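Local coordinates for protein relik capsid n-terminal domain (Oryctolagus cuniculus, PDB 2XGU) that probably forms, as in other lentiviral capsid proteins, the outer N-terminal layer of the capsid shell that encloses the viral genome, at residues I70-E75 with L132-R137; I78-M83 with R125-E130; N46-D51 with E110-P115. All coordinates share one frame; numbering follows the deposited sequence. Where two conformers were deposited one is given.

Contact 1: residues I70-E75 with L132-R137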
loop_
_atom_site.group_PDB
_atom_site.type_symbol
_atom_site.label_atom_id
_atom_site.label_comp_id
_atom_site.label_asym_id
_atom_site.label_seq_id
_atom_site.Cartn_x
_atom_site.Cartn_y
_atom_site.Cartn_z
ATOM N N ILE A 70 -1.730 4.225 11.823
ATOM C CA ILE A 70 -1.220 3.241 12.769
ATOM C C ILE A 70 -2.198 2.083 12.930
ATOM O O ILE A 70 -1.789 0.925 13.066
ATOM C CB ILE A 70 -0.926 3.862 14.151
ATOM C CG1 ILE A 70 0.149 4.946 14.033
ATOM C CG2 ILE A 70 -0.508 2.778 15.138
ATOM C CD1 ILE A 70 1.398 4.487 13.305
ATOM N N ASP A 71 -3.490 2.391 12.892
ATOM C CA ASP A 71 -4.517 1.356 12.950
ATOM C C ASP A 71 -4.387 0.362 11.790
ATOM O O ASP A 71 -4.585 -0.843 11.976
ATOM C CB ASP A 71 -5.919 1.969 12.988
ATOM C CG ASP A 71 -6.272 2.542 14.356
ATOM O OD1 ASP A 71 -5.551 2.255 15.336
ATOM O OD2 ASP A 71 -7.277 3.277 14.452
ATOM N N LYS A 72 -4.058 0.857 10.603
ATOM C CA LYS A 72 -3.924 -0.020 9.448
ATOM C C LYS A 72 -2.666 -0.879 9.547
ATOM O O LYS A 72 -2.692 -2.045 9.179
ATOM C CB LYS A 72 -3.983 0.758 8.129
ATOM C CG LYS A 72 -5.378 1.261 7.819
ATOM C CD LYS A 72 -5.466 1.912 6.460
ATOM C CE LYS A 72 -6.891 2.393 6.208
ATOM N NZ LYS A 72 -7.897 1.331 6.486
ATOM N N ILE A 73 -1.575 -0.309 10.059
ATOM C CA ILE A 73 -0.362 -1.083 10.335
ATOM C C ILE A 73 -0.635 -2.215 11.326
ATOM O O ILE A 73 -0.193 -3.352 11.128
ATOM C CB ILE A 73 0.784 -0.180 10.851
ATOM C CG1 ILE A 73 1.238 0.787 9.751
ATOM C CG2 ILE A 73 1.964 -1.012 11.335
ATOM C CD1 ILE A 73 2.063 1.936 10.274
ATOM N N LYS A 74 -1.391 -1.913 12.375
ATOM C CA LYS A 74 -1.731 -2.923 13.376
ATOM C C LYS A 74 -2.565 -4.030 12.763
ATOM O O LYS A 74 -2.390 -5.202 13.093
ATOM C CB LYS A 74 -2.478 -2.297 14.558
ATOM C CG LYS A 74 -1.558 -1.545 15.503
ATOM C CD LYS A 74 -2.309 -0.980 16.693
ATOM C CE LYS A 74 -1.408 -0.086 17.534
ATOM N NZ LYS A 74 -2.144 0.534 18.676
ATOM N N GLU A 75 -3.469 -3.657 11.864
ATOM C CA GLU A 75 -4.316 -4.642 11.197
ATOM C C GLU A 75 -3.468 -5.604 10.365
ATOM O O GLU A 75 -3.719 -6.808 10.354
ATOM C CB GLU A 75 -5.381 -3.959 10.331
ATOM C CG GLU A 75 -6.396 -3.148 11.122
ATOM C CD GLU A 75 -7.324 -2.338 10.228
ATOM O OE1 GLU A 75 -7.270 -2.517 8.991
ATOM O OE2 GLU A 75 -8.111 -1.525 10.765
ATOM N N LEU A 132 -0.346 4.271 4.664
ATOM C CA LEU A 132 -0.472 5.665 4.225
ATOM C C LEU A 132 -1.334 5.791 2.968
ATOM O O LEU A 132 -2.244 6.623 2.893
ATOM C CB LEU A 132 0.905 6.285 3.990
ATOM C CG LEU A 132 1.731 6.532 5.242
ATOM C CD1 LEU A 132 3.193 6.743 4.892
ATOM C CD2 LEU A 132 1.161 7.760 5.943
ATOM N N GLN A 133 -1.039 4.960 1.973
ATOM C CA GLN A 133 -1.759 4.993 0.710
ATOM C C GLN A 133 -3.255 4.768 0.912
ATOM O O GLN A 133 -4.085 5.412 0.257
ATOM C CB GLN A 133 -1.190 3.910 -0.206
ATOM C CG GLN A 133 -0.985 4.266 -1.677
ATOM C CD GLN A 133 -0.038 5.435 -1.916
ATOM O OE1 GLN A 133 -0.488 6.551 -2.116
ATOM N NE2 GLN A 133 1.268 5.176 -1.928
ATOM N N GLU A 134 -3.603 3.859 1.821
ATOM C CA GLU A 134 -4.999 3.528 2.093
ATOM C C GLU A 134 -5.730 4.628 2.879
ATOM O O GLU A 134 -6.956 4.615 2.978
ATOM C CB GLU A 134 -5.105 2.155 2.783
ATOM C CG GLU A 134 -4.624 1.009 1.876
ATOM C CD GLU A 134 -4.182 -0.255 2.621
ATOM O OE1 GLU A 134 -4.593 -0.450 3.788
ATOM O OE2 GLU A 134 -3.420 -1.061 2.028
ATOM N N CYS A 135 -4.976 5.592 3.406
ATOM C CA CYS A 135 -5.553 6.728 4.127
ATOM C C CYS A 135 -5.380 8.022 3.340
ATOM O O CYS A 135 -5.532 9.113 3.882
ATOM C CB CYS A 135 -4.891 6.887 5.497
ATOM S SG CYS A 135 -5.115 5.506 6.612
ATOM N N GLN A 136 -5.055 7.901 2.057
ATOM C CA GLN A 136 -4.763 9.062 1.219
ATOM C C GLN A 136 -5.861 10.121 1.280
ATOM O O GLN A 136 -7.047 9.816 1.116
ATOM C CB GLN A 136 -4.587 8.607 -0.230
ATOM C CG GLN A 136 -3.620 9.432 -1.052
ATOM C CD GLN A 136 -3.495 8.902 -2.468
ATOM O OE1 GLN A 136 -2.609 8.103 -2.778
ATOM N NE2 GLN A 136 -4.392 9.340 -3.331
ATOM N N ARG A 137 -5.475 11.377 1.490
ATOM C CA ARG A 137 -6.450 12.460 1.531
ATOM C C ARG A 137 -6.691 12.992 0.124
ATOM O O ARG A 137 -5.749 13.193 -0.640
ATOM C CB ARG A 137 -5.967 13.585 2.448
HETATM O O HOH W 1 -7.150 -0.441 4.404
#
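Lys72 of helix 63-83 lays its aliphatic chain against Glu134 and Cys135, in the C-terminal part of helix 118-134 and the chain after it. Its CE lies 3.6 Å from Cys135 SG, and its CD is as close to that sulfur, a van der Waals contact of methylenes with a thiol. On the Glu134 side, Lys72 CD packs 3.7 Å from CB and equally near OE1. The lysine is extended as far as CE and then bends (chi4 -50°), so the ammonium does not meet the carboxylate directly: Lys72 NZ and Glu134 OE1 stay 4.6 Å apart. Water 1 fills the link, accepting from Lys72 NZ at 2.8 Å and donating to Glu134 OE1 at 2.6 Å. This is a water-mediated pairing of opposite charges at the surface. Glu134 OE2 has a long, weak ion pair with Lys76 and lies close to the like-charged Glu130 of the second subunit, a proximity that could raise the proton affinity of either group. Cys135 packs on Leu68 and Val69; Leu132 points away from Lys72 and packs on Val69 and on Ile37 and Phe40 of helix 34-43. The contact lies between helix 63-83 and the chain leaving helix 118-134.

Contact 2: residues I78-M83 with R125-E130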
loop_
_atom_site.group_PDB
_atom_site.type_symbol
_atom_site.label_atom_id
_atom_site.label_comp_id
_atom_site.label_asym_id
_atom_site.label_seq_id
_atom_site.Cartn_x
_atom_site.Cartn_y
_atom_site.Cartn_z
ATOM N N ILE A 78 -1.626 -7.938 12.795
ATOM C CA ILE A 78 -2.547 -8.972 13.277
ATOM C C ILE A 78 -2.762 -10.064 12.220
ATOM O O ILE A 78 -2.719 -11.259 12.521
ATOM C CB ILE A 78 -3.893 -8.363 13.718
ATOM C CG1 ILE A 78 -3.668 -7.466 14.936
ATOM C CG2 ILE A 78 -4.905 -9.468 14.036
ATOM C CD1 ILE A 78 -4.887 -6.693 15.380
ATOM N N ALA A 79 -2.975 -9.651 10.975
ATOM C CA ALA A 79 -3.133 -10.605 9.885
ATOM C C ALA A 79 -1.872 -11.448 9.697
ATOM O O ALA A 79 -1.955 -12.670 9.496
ATOM C CB ALA A 79 -3.476 -9.872 8.600
ATOM N N TRP A 80 -0.716 -10.795 9.761
ATOM C CA TRP A 80 0.559 -11.484 9.590
ATOM C C TRP A 80 0.723 -12.587 10.632
ATOM O O TRP A 80 1.052 -13.716 10.304
ATOM C CB TRP A 80 1.735 -10.494 9.675
ATOM C CG TRP A 80 3.058 -11.192 9.523
ATOM C CD1 TRP A 80 3.897 -11.613 10.527
ATOM C CD2 TRP A 80 3.676 -11.580 8.296
ATOM N NE1 TRP A 80 4.997 -12.235 9.990
ATOM C CE2 TRP A 80 4.892 -12.216 8.622
ATOM C CE3 TRP A 80 3.327 -11.432 6.949
ATOM C CZ2 TRP A 80 5.755 -12.722 7.647
ATOM C CZ3 TRP A 80 4.185 -11.937 5.981
ATOM C CH2 TRP A 80 5.384 -12.571 6.337
ATOM N N ASP A 81 0.487 -12.253 11.893
ATOM C CA ASP A 81 0.733 -13.201 12.968
ATOM C C ASP A 81 -0.221 -14.401 12.916
ATOM O O ASP A 81 0.143 -15.516 13.294
ATOM C CB ASP A 81 0.669 -12.484 14.324
ATOM C CG ASP A 81 1.855 -11.555 14.561
ATOM O OD1 ASP A 81 2.931 -11.777 13.958
ATOM O OD2 ASP A 81 1.715 -10.610 15.374
ATOM N N GLU A 82 -1.443 -14.179 12.442
ATOM C CA GLU A 82 -2.382 -15.281 12.276
ATOM C C GLU A 82 -1.895 -16.269 11.218
ATOM O O GLU A 82 -2.059 -17.483 11.381
ATOM C CB GLU A 82 -3.788 -14.774 11.941
ATOM C CG GLU A 82 -4.802 -15.886 11.689
ATOM C CD GLU A 82 -6.223 -15.363 11.575
ATOM O OE1 GLU A 82 -6.515 -14.626 10.608
ATOM O OE2 GLU A 82 -7.045 -15.676 12.454
ATOM N N MET A 83 -1.286 -15.754 10.153
ATOM C CA MET A 83 -0.811 -16.607 9.065
ATOM C C MET A 83 0.583 -17.196 9.314
ATOM O O MET A 83 0.984 -18.161 8.656
ATOM C CB MET A 83 -0.822 -15.833 7.743
ATOM C CG MET A 83 -2.196 -15.322 7.348
ATOM S SD MET A 83 -3.395 -16.657 7.173
ATOM C CE MET A 83 -2.614 -17.637 5.892
ATOM N N ARG A 125 8.523 -1.323 5.715
ATOM C CA ARG A 125 8.357 -0.143 4.876
ATOM C C ARG A 125 7.152 -0.316 3.953
ATOM O O ARG A 125 6.360 0.614 3.789
ATOM C CB ARG A 125 9.628 0.135 4.071
ATOM C CG ARG A 125 9.477 1.249 3.039
ATOM C CD ARG A 125 10.794 1.487 2.300
ATOM N NE ARG A 125 10.624 2.480 1.240
ATOM C CZ ARG A 125 10.162 2.206 0.024
ATOM N NH1 ARG A 125 9.847 0.957 -0.312
ATOM N NH2 ARG A 125 10.010 3.186 -0.866
ATOM N N THR A 126 7.015 -1.504 3.367
ATOM C CA THR A 126 5.849 -1.825 2.558
ATOM C C THR A 126 4.540 -1.675 3.335
ATOM O O THR A 126 3.605 -1.038 2.857
ATOM C CB THR A 126 5.984 -3.239 1.971
ATOM O OG1 THR A 126 7.026 -3.227 0.991
ATOM C CG2 THR A 126 4.677 -3.695 1.335
ATOM N N TRP A 127 4.475 -2.222 4.549
ATOM C CA TRP A 127 3.282 -2.069 5.387
ATOM C C TRP A 127 2.948 -0.596 5.660
ATOM O O TRP A 127 1.789 -0.189 5.563
ATOM C CB TRP A 127 3.472 -2.767 6.745
ATOM C CG TRP A 127 3.459 -4.270 6.687
ATOM C CD1 TRP A 127 3.282 -5.050 5.590
ATOM C CD2 TRP A 127 3.644 -5.168 7.794
ATOM N NE1 TRP A 127 3.335 -6.388 5.939
ATOM C CE2 TRP A 127 3.564 -6.481 7.286
ATOM C CE3 TRP A 127 3.873 -4.985 9.160
ATOM C CZ2 TRP A 127 3.702 -7.603 8.101
ATOM C CZ3 TRP A 127 4.009 -6.100 9.972
ATOM C CH2 TRP A 127 3.912 -7.391 9.439
ATOM N N VAL A 128 3.959 0.196 6.004
ATOM C CA VAL A 128 3.730 1.601 6.335
ATOM C C VAL A 128 3.247 2.383 5.112
ATOM O O VAL A 128 2.290 3.160 5.191
ATOM C CB VAL A 128 5.007 2.229 6.932
ATOM C CG1 VAL A 128 4.818 3.718 7.187
ATOM C CG2 VAL A 128 5.367 1.528 8.236
ATOM N N LEU A 129 3.895 2.164 3.971
ATOM C CA LEU A 129 3.465 2.837 2.755
ATOM C C LEU A 129 2.064 2.384 2.325
ATOM O O LEU A 129 1.250 3.209 1.899
ATOM C CB LEU A 129 4.522 2.685 1.640
ATOM C CG LEU A 129 5.720 3.636 1.848
ATOM C CD1 LEU A 129 6.969 3.222 1.081
ATOM C CD2 LEU A 129 5.329 5.082 1.485
ATOM N N GLU A 130 1.760 1.096 2.454
ATOM C CA GLU A 130 0.406 0.638 2.163
ATOM C C GLU A 130 -0.606 1.332 3.074
ATOM O O GLU A 130 -1.658 1.760 2.621
ATOM C CB GLU A 130 0.305 -0.882 2.285
ATOM C CG GLU A 130 1.096 -1.563 1.176
ATOM C CD GLU A 130 1.144 -3.059 1.308
ATOM O OE1 GLU A 130 0.740 -3.572 2.369
ATOM O OE2 GLU A 130 1.577 -3.721 0.338
#
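Trp80, one turn before the end of helix 63-83, meets Trp127 of helix 118-134 in an offset edge-to-face (T-shaped) pair. Trp127 brings the edge of its six-membered ring toward the face of the Trp80 five-membered ring, with the centroids 5.5 Å apart and the planes inclined at 62°. The touching edge is the CZ2-CH2 bond: CH2 lies 3.8 Å from Trp80 CB, and CZ2 is 3.9 Å from Trp80 CG and 4.0 Å from Trp80 CE3. Contact thus runs from the root of the Trp80 side chain onto its indole. The chi1 of Trp127, -72°, sends its benzo ring toward helix 63-83. The long reach matters, because the two CA atoms are 10.7 Å apart and the gap between these segments is spanned by the tryptophan side chains. Trp80 is further fixed by a hydrogen bond from NE1 to the carbonyl oxygen of Leu97 and by a ring stack with His84, whose ND1 is bonded to Trp80 O; the bond and the stack probably limit rotation of the indole. The Leu97 bond ties the end of the proline-rich loop after helix 63-83 back to that helix; as in related lentiviral capsids, this loop may be the cyclophilin-binding one. One residue on, Asp81 OD2 is hydrogen-bonded to Ser99 OG, tying the same helical turn to the start of helix 99-102. On the other helix, Val128 faces Ile73, Ile52 and Phe40, while Thr126 and Glu130 lie against the second subunit. Helix 99-102 packs on both tryptophans through Ser99 and Ile102, and with these residues the pair joins helices 63-83, 118-134 and 99-102.

Contact 3: residues N46-D51 with E110-P115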
loop_
_atom_site.group_PDB
_atom_site.type_symbol
_atom_site.label_atom_id
_atom_site.label_comp_id
_atom_site.label_asym_id
_atom_site.label_seq_id
_atom_site.Cartn_x
_atom_site.Cartn_y
_atom_site.Cartn_z
ATOM N N ASN A 46 15.794 1.959 2.175
ATOM C CA ASN A 46 16.910 1.455 2.974
ATOM C C ASN A 46 16.836 1.816 4.462
ATOM O O ASN A 46 17.776 1.564 5.213
ATOM C CB ASN A 46 18.247 1.890 2.376
ATOM C CG ASN A 46 18.396 1.470 0.922
ATOM O OD1 ASN A 46 17.866 0.440 0.505
ATOM N ND2 ASN A 46 19.119 2.266 0.148
ATOM N N PHE A 47 15.724 2.397 4.891
ATOM C CA PHE A 47 15.512 2.633 6.328
ATOM C C PHE A 47 15.338 1.313 7.065
ATOM O O PHE A 47 14.714 0.381 6.548
ATOM C CB PHE A 47 14.249 3.468 6.565
ATOM C CG PHE A 47 14.467 4.956 6.540
ATOM C CD1 PHE A 47 15.499 5.526 5.814
ATOM C CD2 PHE A 47 13.612 5.788 7.260
ATOM C CE1 PHE A 47 15.680 6.915 5.807
ATOM C CE2 PHE A 47 13.795 7.165 7.257
ATOM C CZ PHE A 47 14.826 7.718 6.531
ATOM N N THR A 48 15.819 1.240 8.303
ATOM C CA THR A 48 15.442 0.119 9.164
ATOM C C THR A 48 14.068 0.396 9.786
ATOM O O THR A 48 13.517 1.495 9.663
ATOM C CB THR A 48 16.444 -0.069 10.315
ATOM O OG1 THR A 48 16.282 1.005 11.259
ATOM C CG2 THR A 48 17.871 -0.080 9.793
ATOM N N SER A 49 13.494 -0.603 10.448
ATOM C CA SER A 49 12.219 -0.404 11.114
ATOM C C SER A 49 12.342 0.642 12.229
ATOM O O SER A 49 11.413 1.423 12.472
ATOM C CB SER A 49 11.670 -1.743 11.620
ATOM O OG SER A 49 11.546 -2.643 10.526
ATOM N N VAL A 50 13.489 0.670 12.898
ATOM C CA VAL A 50 13.735 1.686 13.926
ATOM C C VAL A 50 13.762 3.108 13.328
ATOM O O VAL A 50 13.189 4.042 13.901
ATOM C CB VAL A 50 15.033 1.397 14.707
ATOM C CG1 VAL A 50 15.379 2.563 15.629
ATOM C CG2 VAL A 50 14.876 0.100 15.525
ATOM N N ASP A 51 14.420 3.270 12.184
ATOM C CA ASP A 51 14.424 4.536 11.462
ATOM C C ASP A 51 12.993 4.977 11.106
ATOM O O ASP A 51 12.647 6.151 11.222
ATOM C CB ASP A 51 15.196 4.404 10.146
ATOM C CG ASP A 51 16.677 4.123 10.334
ATOM O OD1 ASP A 51 17.262 4.506 11.360
ATOM O OD2 ASP A 51 17.289 3.526 9.409
ATOM N N GLU A 110 21.240 -0.806 16.151
ATOM C CA GLU A 110 22.228 -1.724 15.600
ATOM C C GLU A 110 21.586 -3.053 15.221
ATOM O O GLU A 110 21.808 -3.576 14.122
ATOM C CB GLU A 110 23.354 -1.957 16.615
ATOM C CG GLU A 110 24.178 -0.712 16.947
ATOM C CD GLU A 110 23.427 0.315 17.785
ATOM O OE1 GLU A 110 22.483 -0.060 18.517
ATOM O OE2 GLU A 110 23.795 1.508 17.719
ATOM N N GLU A 111 20.799 -3.611 16.136
ATOM C CA GLU A 111 20.122 -4.878 15.862
ATOM C C GLU A 111 19.253 -4.783 14.619
ATOM O O GLU A 111 19.302 -5.662 13.755
ATOM C CB GLU A 111 19.254 -5.302 17.047
ATOM C CG GLU A 111 20.023 -5.969 18.166
ATOM C CD GLU A 111 19.161 -6.210 19.386
ATOM O OE1 GLU A 111 19.479 -7.137 20.165
ATOM O OE2 GLU A 111 18.167 -5.471 19.568
ATOM N N ALA A 112 18.465 -3.716 14.532
ATOM C CA ALA A 112 17.533 -3.531 13.425
ATOM C C ALA A 112 18.236 -3.356 12.074
ATOM O O ALA A 112 17.624 -3.541 11.022
ATOM C CB ALA A 112 16.627 -2.329 13.708
ATOM N N ALA A 113 19.518 -3.011 12.112
ATOM C CA ALA A 113 20.285 -2.793 10.893
ATOM C C ALA A 113 21.013 -4.062 10.430
ATOM O O ALA A 113 21.674 -4.060 9.389
ATOM C CB ALA A 113 21.273 -1.651 11.108
ATOM N N GLY A 114 20.866 -5.146 11.187
ATOM C CA GLY A 114 21.557 -6.392 10.890
ATOM C C GLY A 114 20.920 -7.209 9.780
ATOM O O GLY A 114 19.758 -7.007 9.438
ATOM N N PRO A 115 21.691 -8.141 9.201
ATOM C CA PRO A 115 21.221 -8.990 8.100
ATOM C C PRO A 115 19.961 -9.772 8.436
ATOM O O PRO A 115 19.157 -10.019 7.537
ATOM C CB PRO A 115 22.387 -9.960 7.887
ATOM C CG PRO A 115 23.580 -9.208 8.342
ATOM C CD PRO A 115 23.120 -8.357 9.490
HETATM O O HOH W 2 14.758 -3.188 10.895
#
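A capping box at the start of helix 49-57 supplies the surface on which Ala112 and Ala113 pack, with Thr48 at the N-cap and Asp51 three residues on. Asp51 N donates to Thr48 OG1 at 3.1 Å, nearly straight at 169°. In return Thr48 N donates to Asp51 OD2 at 2.9 Å, approaching from above the carboxylate plane, 38° out of it. The threonine torsion (chi1 72°) sets OG1 between the backbone N and the carbonyl carbon, where it can take the Asp51 N-H, and sends CG2 outward to the other segment. There the methyl lies 3.7 Å from Ala112 O and 3.8 Å from Ala113 CA, with Ala113 CB alongside. Val50, on the first turn, adds its CG2 at 3.5 Å from Ala112 CB, so that Ala112 CB is touched by Val50 CG2 and, less closely, by Thr48 CB. In the fold, the box begins a helix of the mainly helical capsid N-terminal domain, and the facing chain is the short, weakly bonded helix 109-112 and the turn after it, which precede helix 118-134. The backbones come near, Thr48 CA to Ala113 CA being 5.9 Å, a closeness that the small alanine side chains permit. Water 2 bridges them as well: it accepts from Ser49 N at 2.9 Å and donates to Ala112 O, so an N-H of the first helical turn is satisfied through solvent. In the conformer given, Ser49 OG is bonded to the carbonyl oxygen of Ile102. Asp51 OD1 is bonded to Tyr11 OH on strand 8-11, which with strand 2-5 forms the N-terminal beta-hairpin characteristic of retroviral capsid domains, and Asp51 also packs on Pro1; Tyr11 packs against Thr48 and Ala113.

Overall arrangement
Contacts 1 and 2 both join helix 63-83 to helix 118-134; the centres of the two contacts are about 11 Å apart, and they touch where Ile73 packs on Val128. Contact 1 is a surface contact, with a lysine chain and a water-bridged charge pair; contact 2 is partly buried and wholly aromatic and apolar across the gap. Both lie where the second subunit reaches helix 118-134. Contact 3, also partly buried, uses other elements, the start of helix 49-57 and helix 109-112, and no other chain of the assembly touches it. It lies across the chain's centre from contact 1, about 22 Å between centres, and combines small apolar side chains with a water bridge between backbones.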